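Local coordinates for pullulanase (PDB 2YOC), which probably hydrolyses alpha-1,6-glucosidic linkages in pullulan and related branched glucans, as a glycosyl hydrolase exported by a type 2 secretion system, at residues V592-G600 and V626-S635; S371-V382 and D562-K570. All blocks are in the same frame, centred on the assembly; numbering follows the deposited sequence.

Interaction 1 (V592-G600 and V626-S635)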
# COMPACT_ATOMS: atom_id res chain seq x y z
N VAL B 592 36.19 -11.12 15.43
CA VAL B 592 35.13 -11.64 16.31
C VAL B 592 35.16 -10.98 17.70
O VAL B 592 35.59 -11.60 18.66
CB VAL B 592 35.14 -13.21 16.41
CG1 VAL B 592 33.87 -13.71 17.09
CG2 VAL B 592 35.30 -13.87 15.05
N TYR B 593 34.72 -9.73 17.81
CA TYR B 593 34.74 -9.10 19.11
C TYR B 593 33.45 -9.30 19.90
O TYR B 593 33.41 -8.97 21.09
CB TYR B 593 35.11 -7.61 18.99
CG TYR B 593 36.52 -7.41 18.48
CD1 TYR B 593 37.62 -7.62 19.31
CD2 TYR B 593 36.76 -7.02 17.16
CE1 TYR B 593 38.92 -7.48 18.83
CE2 TYR B 593 38.05 -6.82 16.69
CZ TYR B 593 39.13 -7.08 17.52
OH TYR B 593 40.41 -6.92 17.06
N ASN B 594 32.40 -9.86 19.25
CA ASN B 594 31.08 -10.05 19.86
C ASN B 594 31.04 -11.02 21.04
O ASN B 594 30.19 -10.86 21.93
CB ASN B 594 30.02 -10.37 18.81
CG ASN B 594 30.24 -11.69 18.14
OD1 ASN B 594 30.06 -12.75 18.74
ND2 ASN B 594 30.63 -11.66 16.88
N HIS B 595 31.97 -11.98 21.07
CA HIS B 595 32.06 -12.97 22.12
C HIS B 595 33.51 -13.35 22.42
O HIS B 595 34.42 -13.02 21.67
CB HIS B 595 31.24 -14.23 21.76
CG HIS B 595 31.80 -15.10 20.64
ND1 HIS B 595 31.39 -14.93 19.32
CD2 HIS B 595 32.62 -16.18 20.70
CE1 HIS B 595 32.01 -15.88 18.63
NE2 HIS B 595 32.77 -16.64 19.41
N THR B 596 33.70 -14.05 23.54
CA THR B 596 34.95 -14.65 23.96
C THR B 596 34.66 -16.15 23.89
O THR B 596 33.48 -16.51 23.90
CB THR B 596 35.29 -14.21 25.38
OG1 THR B 596 34.24 -14.62 26.28
CG2 THR B 596 35.55 -12.72 25.49
N ASN B 597 35.70 -17.03 23.78
CA ASN B 597 35.41 -18.46 23.70
C ASN B 597 34.81 -19.03 25.03
O ASN B 597 34.01 -19.97 24.99
CB ASN B 597 36.61 -19.26 23.20
CG ASN B 597 36.39 -20.74 23.13
OD1 ASN B 597 35.74 -21.27 22.23
ND2 ASN B 597 36.92 -21.44 24.09
N ALA B 598 35.14 -18.39 26.18
CA ALA B 598 34.69 -18.77 27.53
C ALA B 598 34.80 -17.62 28.55
O ALA B 598 35.40 -16.56 28.29
CB ALA B 598 35.49 -19.96 28.01
N ALA B 599 34.19 -17.85 29.73
CA ALA B 599 34.18 -16.96 30.89
C ALA B 599 34.26 -17.84 32.14
O ALA B 599 34.45 -19.05 32.03
CB ALA B 599 32.93 -16.11 30.89
N GLY B 600 34.15 -17.24 33.33
CA GLY B 600 34.21 -17.99 34.58
C GLY B 600 35.62 -18.17 35.10
O GLY B 600 36.59 -18.01 34.35
N VAL B 626 26.47 -15.11 32.17
CA VAL B 626 27.00 -14.55 30.93
C VAL B 626 26.03 -14.95 29.85
O VAL B 626 25.71 -16.13 29.73
CB VAL B 626 28.45 -15.00 30.60
CG1 VAL B 626 28.91 -14.46 29.24
CG2 VAL B 626 29.42 -14.59 31.71
N GLU B 627 25.54 -13.97 29.09
CA GLU B 627 24.58 -14.21 28.03
C GLU B 627 25.25 -14.95 26.87
O GLU B 627 26.48 -14.91 26.74
CB GLU B 627 23.86 -12.92 27.62
CG GLU B 627 22.94 -12.41 28.72
CD GLU B 627 22.04 -11.25 28.36
OE1 GLU B 627 22.44 -10.41 27.51
OE2 GLU B 627 20.93 -11.17 28.94
N SER B 628 24.47 -15.72 26.11
CA SER B 628 25.02 -16.54 25.03
C SER B 628 24.29 -16.31 23.69
O SER B 628 24.25 -17.21 22.84
CB SER B 628 24.99 -18.01 25.42
OG SER B 628 23.68 -18.41 25.80
N ALA B 629 23.74 -15.10 23.50
CA ALA B 629 22.99 -14.77 22.29
C ALA B 629 23.78 -14.99 21.01
O ALA B 629 23.21 -15.41 20.02
CB ALA B 629 22.46 -13.34 22.35
N THR B 630 25.09 -14.76 21.06
CA THR B 630 25.97 -14.90 19.91
C THR B 630 26.36 -16.35 19.64
O THR B 630 26.82 -16.66 18.55
CB THR B 630 27.25 -14.05 20.12
OG1 THR B 630 28.05 -14.64 21.13
CG2 THR B 630 26.95 -12.60 20.48
N CYS B 631 26.11 -17.23 20.63
CA CYS B 631 26.57 -18.59 20.92
C CYS B 631 27.47 -18.20 22.07
O CYS B 631 27.68 -17.00 22.32
CB CYS B 631 27.44 -19.17 19.80
SG CYS B 631 29.11 -18.42 19.66
N CYS B 632 28.18 -19.15 22.60
CA CYS B 632 29.32 -18.83 23.44
C CYS B 632 29.14 -17.75 24.55
O CYS B 632 28.10 -17.70 25.20
CB CYS B 632 30.50 -18.52 22.52
SG CYS B 632 30.43 -19.38 20.92
N SER B 633 30.17 -16.93 24.78
CA SER B 633 30.19 -15.97 25.88
C SER B 633 30.15 -14.54 25.42
O SER B 633 31.19 -13.94 25.12
CB SER B 633 31.37 -16.26 26.80
OG SER B 633 31.35 -17.63 27.20
N ASP B 634 28.95 -13.99 25.37
CA ASP B 634 28.69 -12.63 24.92
C ASP B 634 29.59 -11.59 25.60
O ASP B 634 29.53 -11.41 26.81
CB ASP B 634 27.21 -12.23 25.12
CG ASP B 634 26.14 -12.98 24.32
OD1 ASP B 634 26.50 -13.96 23.60
OD2 ASP B 634 24.94 -12.62 24.44
N SER B 635 30.40 -10.88 24.79
CA SER B 635 31.25 -9.81 25.24
C SER B 635 30.42 -8.54 25.35
O SER B 635 29.29 -8.49 24.85
CB SER B 635 32.38 -9.61 24.25
OG SER B 635 31.90 -9.03 23.05
O HOH W 1 31.49 -20.13 25.22

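Interaction 2 (S371-V382 and D562-K570). With SO4 (sulfate ion), chain O.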
# COMPACT_ATOMS: atom_id res chain seq x y z
N SER B 371 52.26 -11.88 21.24
CA SER B 371 52.97 -13.12 20.91
C SER B 371 52.67 -14.13 22.04
O SER B 371 52.49 -13.70 23.19
CB SER B 371 54.47 -12.88 20.81
OG SER B 371 55.20 -14.03 20.37
N LEU B 372 52.59 -15.45 21.73
CA LEU B 372 52.31 -16.51 22.71
C LEU B 372 53.19 -17.77 22.54
O LEU B 372 53.87 -17.91 21.52
CB LEU B 372 50.84 -16.96 22.60
CG LEU B 372 49.72 -15.92 22.62
CD1 LEU B 372 48.60 -16.35 21.70
CD2 LEU B 372 49.17 -15.73 24.04
N SER B 373 53.13 -18.70 23.52
CA SER B 373 53.78 -20.03 23.48
C SER B 373 52.78 -20.98 22.75
O SER B 373 51.69 -20.53 22.38
CB SER B 373 54.02 -20.53 24.90
OG SER B 373 52.79 -20.78 25.55
N THR B 374 53.13 -22.29 22.58
CA THR B 374 52.23 -23.26 21.93
C THR B 374 50.93 -23.41 22.74
O THR B 374 50.99 -23.51 23.98
CB THR B 374 52.94 -24.60 21.70
OG1 THR B 374 54.13 -24.37 20.96
CG2 THR B 374 52.08 -25.62 20.95
N ASN B 375 49.78 -23.39 22.04
CA ASN B 375 48.43 -23.50 22.58
C ASN B 375 48.03 -22.35 23.55
O ASN B 375 47.13 -22.50 24.40
CB ASN B 375 48.09 -24.92 23.09
CG ASN B 375 46.67 -25.39 22.82
OD1 ASN B 375 46.05 -25.07 21.79
ND2 ASN B 375 46.10 -26.15 23.74
N SER B 376 48.72 -21.18 23.38
CA SER B 376 48.49 -19.92 24.08
C SER B 376 48.56 -20.03 25.60
O SER B 376 47.90 -19.26 26.32
CB SER B 376 47.18 -19.31 23.60
OG SER B 376 47.00 -19.53 22.20
N GLU B 377 49.38 -20.96 26.10
CA GLU B 377 49.53 -21.21 27.54
C GLU B 377 50.21 -20.06 28.27
O GLU B 377 49.89 -19.81 29.44
CB GLU B 377 50.30 -22.51 27.82
CG GLU B 377 49.60 -23.76 27.33
CD GLU B 377 50.41 -25.03 27.49
OE1 GLU B 377 51.63 -24.93 27.75
OE2 GLU B 377 49.82 -26.13 27.35
N TYR B 378 51.18 -19.40 27.60
CA TYR B 378 51.94 -18.28 28.16
C TYR B 378 52.01 -17.15 27.14
O TYR B 378 52.20 -17.39 25.94
CB TYR B 378 53.39 -18.68 28.52
CG TYR B 378 53.53 -19.83 29.49
CD1 TYR B 378 53.45 -21.15 29.04
CD2 TYR B 378 53.84 -19.61 30.82
CE1 TYR B 378 53.61 -22.22 29.92
CE2 TYR B 378 54.06 -20.67 31.70
CZ TYR B 378 53.93 -21.98 31.25
OH TYR B 378 54.10 -23.03 32.13
N SER B 379 51.92 -15.90 27.64
CA SER B 379 52.09 -14.72 26.79
C SER B 379 53.63 -14.54 26.61
O SER B 379 54.41 -15.00 27.45
CB SER B 379 51.50 -13.48 27.46
OG SER B 379 50.15 -13.63 27.83
N GLN B 380 54.06 -13.92 25.51
CA GLN B 380 55.46 -13.64 25.26
C GLN B 380 55.69 -12.14 25.11
O GLN B 380 54.89 -11.46 24.47
CB GLN B 380 55.91 -14.35 23.98
CG GLN B 380 57.42 -14.59 23.95
CD GLN B 380 57.90 -15.13 22.63
OE1 GLN B 380 57.15 -15.25 21.65
NE2 GLN B 380 59.18 -15.41 22.56
N VAL B 381 56.79 -11.61 25.67
CA VAL B 381 57.18 -10.21 25.51
C VAL B 381 57.70 -10.10 24.08
O VAL B 381 58.58 -10.86 23.69
CB VAL B 381 58.25 -9.73 26.53
CG1 VAL B 381 58.79 -8.36 26.16
CG2 VAL B 381 57.71 -9.73 27.96
N VAL B 382 57.13 -9.18 23.29
CA VAL B 382 57.50 -8.98 21.89
C VAL B 382 57.54 -7.52 21.45
O VAL B 382 56.91 -6.66 22.05
CB VAL B 382 56.62 -9.86 20.97
CG1 VAL B 382 55.32 -9.15 20.58
CG2 VAL B 382 57.38 -10.29 19.73
N ASP B 562 55.80 -23.44 13.23
CA ASP B 562 56.18 -23.63 14.64
C ASP B 562 55.37 -22.64 15.51
O ASP B 562 55.62 -21.42 15.48
CB ASP B 562 57.71 -23.48 14.84
CG ASP B 562 58.23 -23.68 16.27
OD1 ASP B 562 57.39 -23.75 17.21
OD2 ASP B 562 59.47 -23.74 16.44
N PRO B 563 54.41 -23.16 16.31
CA PRO B 563 53.56 -22.28 17.14
C PRO B 563 54.20 -21.80 18.45
O PRO B 563 53.55 -21.10 19.22
CB PRO B 563 52.33 -23.14 17.42
CG PRO B 563 52.86 -24.51 17.48
CD PRO B 563 53.98 -24.57 16.45
N GLU B 564 55.44 -22.21 18.71
CA GLU B 564 56.14 -21.80 19.92
C GLU B 564 56.92 -20.53 19.65
O GLU B 564 57.97 -20.57 18.98
CB GLU B 564 57.04 -22.94 20.43
CG GLU B 564 57.76 -22.64 21.74
CD GLU B 564 56.95 -22.59 23.03
OE1 GLU B 564 55.73 -22.90 23.03
OE2 GLU B 564 57.58 -22.25 24.06
N GLY B 565 56.39 -19.42 20.14
CA GLY B 565 57.05 -18.14 20.01
C GLY B 565 56.58 -17.27 18.88
O GLY B 565 55.43 -17.35 18.44
N THR B 566 57.50 -16.40 18.45
CA THR B 566 57.31 -15.36 17.43
C THR B 566 57.21 -15.85 16.00
O THR B 566 56.68 -15.11 15.17
CB THR B 566 58.36 -14.27 17.57
OG1 THR B 566 59.66 -14.80 17.22
CG2 THR B 566 58.37 -13.66 18.96
N THR B 567 57.68 -17.08 15.70
CA THR B 567 57.61 -17.62 14.33
C THR B 567 56.30 -17.26 13.58
O THR B 567 56.36 -16.82 12.43
CB THR B 567 58.02 -19.10 14.30
OG1 THR B 567 59.44 -19.16 14.31
CG2 THR B 567 57.51 -19.84 13.08
N ARG B 568 55.15 -17.39 14.25
CA ARG B 568 53.87 -17.09 13.64
C ARG B 568 53.77 -15.63 13.04
O ARG B 568 53.28 -15.46 11.90
CB ARG B 568 52.70 -17.48 14.57
CG ARG B 568 52.55 -16.64 15.83
CD ARG B 568 51.38 -17.07 16.69
NE ARG B 568 51.67 -18.21 17.56
CZ ARG B 568 50.88 -18.61 18.56
NH1 ARG B 568 49.76 -17.95 18.82
NH2 ARG B 568 51.22 -19.65 19.30
N ILE B 569 54.31 -14.61 13.77
CA ILE B 569 54.34 -13.20 13.36
C ILE B 569 55.07 -13.02 12.05
O ILE B 569 54.51 -12.39 11.15
CB ILE B 569 54.93 -12.29 14.46
CG1 ILE B 569 54.12 -12.42 15.75
CG2 ILE B 569 55.03 -10.81 13.99
CD1 ILE B 569 54.88 -12.19 16.93
N LYS B 570 56.31 -13.56 11.90
CA LYS B 570 56.99 -13.41 10.63
C LYS B 570 56.26 -14.13 9.52
O LYS B 570 56.07 -13.55 8.47
CB LYS B 570 58.47 -13.81 10.68
CG LYS B 570 59.31 -13.16 9.56
CD LYS B 570 60.65 -13.88 9.42
CE LYS B 570 61.61 -13.28 8.41
NZ LYS B 570 63.02 -13.65 8.73
S SO4 O . 61.56 -16.75 19.47
O1 SO4 O . 60.47 -17.30 20.31
O2 SO4 O . 61.47 -15.28 19.45
O3 SO4 O . 61.42 -17.23 18.07
O4 SO4 O . 62.88 -17.16 20.00

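Interaction 1 (V592-G600 and V626-S635)
The sulfurs of a vicinal disulfide, Cys631-Cys632, lie over one face of the His595 ring: Cys631 SG stands 4.0 Å from the ring centroid and 10° off the normal, while Cys632 SG is displaced toward CD2 and NE2. At the edge Asn594 OD1 lies in the ring plane and accepts from ND1; NE2 reaches the carbonyl of Tyr547. Thr630 OG1 approaches obliquely. Asn594 and His595, just after the third barrel strand, are consistent with the Asn-His pair found there in alpha-amylase-type (beta/alpha)8 enzymes; the far end of the following loop folds back onto 592-600. Chi1 of 66° sets the Asn594 amide between its backbone N and carbonyl carbon, with OD1 turned toward the His595 ring and against Thr630 CB (3.4 Å) and ND2 bonded to Asp665. The backbones form a minimal antiparallel ladder: Thr596 N donates to Ser633 O at 3.0 Å, but the return bond, Ser633 N to Thr596 O, is weak. Beyond it Ser635 N donates to Asn594 O (2.9 Å), and its hydroxyl proton can serve either Tyr593 O or Asn594 O. At the other end Ala599 CB meets Val626 CG2, and one water donates to Asn597 O while lying 3.2 Å from Ser633 OG.

Interaction 2 (S371-V382 and D562-K570)
Hydrogen bonds from Thr374 converge on one carboxylate oxygen of Glu564. Thr374 N meets Glu564 OE1 nearly head-on at 2.7 Å. Thr374 OG1 donates to the anti lone pair of Glu564 OE1 at 3.0 Å. Glu564 bends at chi2 (72°) to bring OE1 to Thr374 N and beside Ser373 CB, and its other oxygen, OE2, forms a salt bridge with Lys315. One backbone bond crosses as well: Gly565 N donates to Leu372 O in the carbonyl plane, at 3.2 Å. Within 371-382, Ser371 OG donates to Gln380 OE1.

The charged group of Arg568 lies between the two segments. Its NH2 donates to Pro563 O (2.7 Å), nearly in the guanidinium plane and on a carbonyl lone pair, while NH1 reaches Pro555 O. Leu372 O sits over a face of the guanidinium, and Leu372 CD1 touches NH1.

Nonpolar contacts fill the flanks. Thr374 CG2 packs on Pro563 CG, and Val382 CG2 lies 3.6 Å from Thr566 CG2 and farther from Ile569 CD1. Gln380, extended beyond CG, passes at about a right angle to Thr566, with OE1 resting on Gly565 CA.

A sulfate, probably from the crystallisation liquor, bridges the segments: Gln380 NE2 donates to O1 and Thr566 OG1 to O2.

Within 562-570, Asp562 OD1 accepts from Glu564 N in an Asx turn. The whole is an interdomain junction, in which the terminal hairpin of a carbohydrate-binding module 48-type beta-sheet rests on the loop leading into barrel helix 567-582 and on the helix's first turn.

From the N terminus, hairpin 371-382 comes after the other strands of its sheet; the chain then runs through the first two barrel strands, 413-417 and 461-464, and the inserted region that follows. Interaction 2 closes this loop of 179 residues at 562-570. Helix 567-582 and strand 586-591 lead on to 592-600, and interaction 1 closes a shorter loop of 25 residues at 626-635, before helix 640-655. The loops are in series, neither nested nor crossed; the centres of the two contacts are about 24 Å apart and their nearest atoms about 10 Å. Interaction 2 ties the module 48-type sheet to the barrel; interaction 1 folds a barrel loop onto itself. Asn375 touches Arg604, inside that shorter loop.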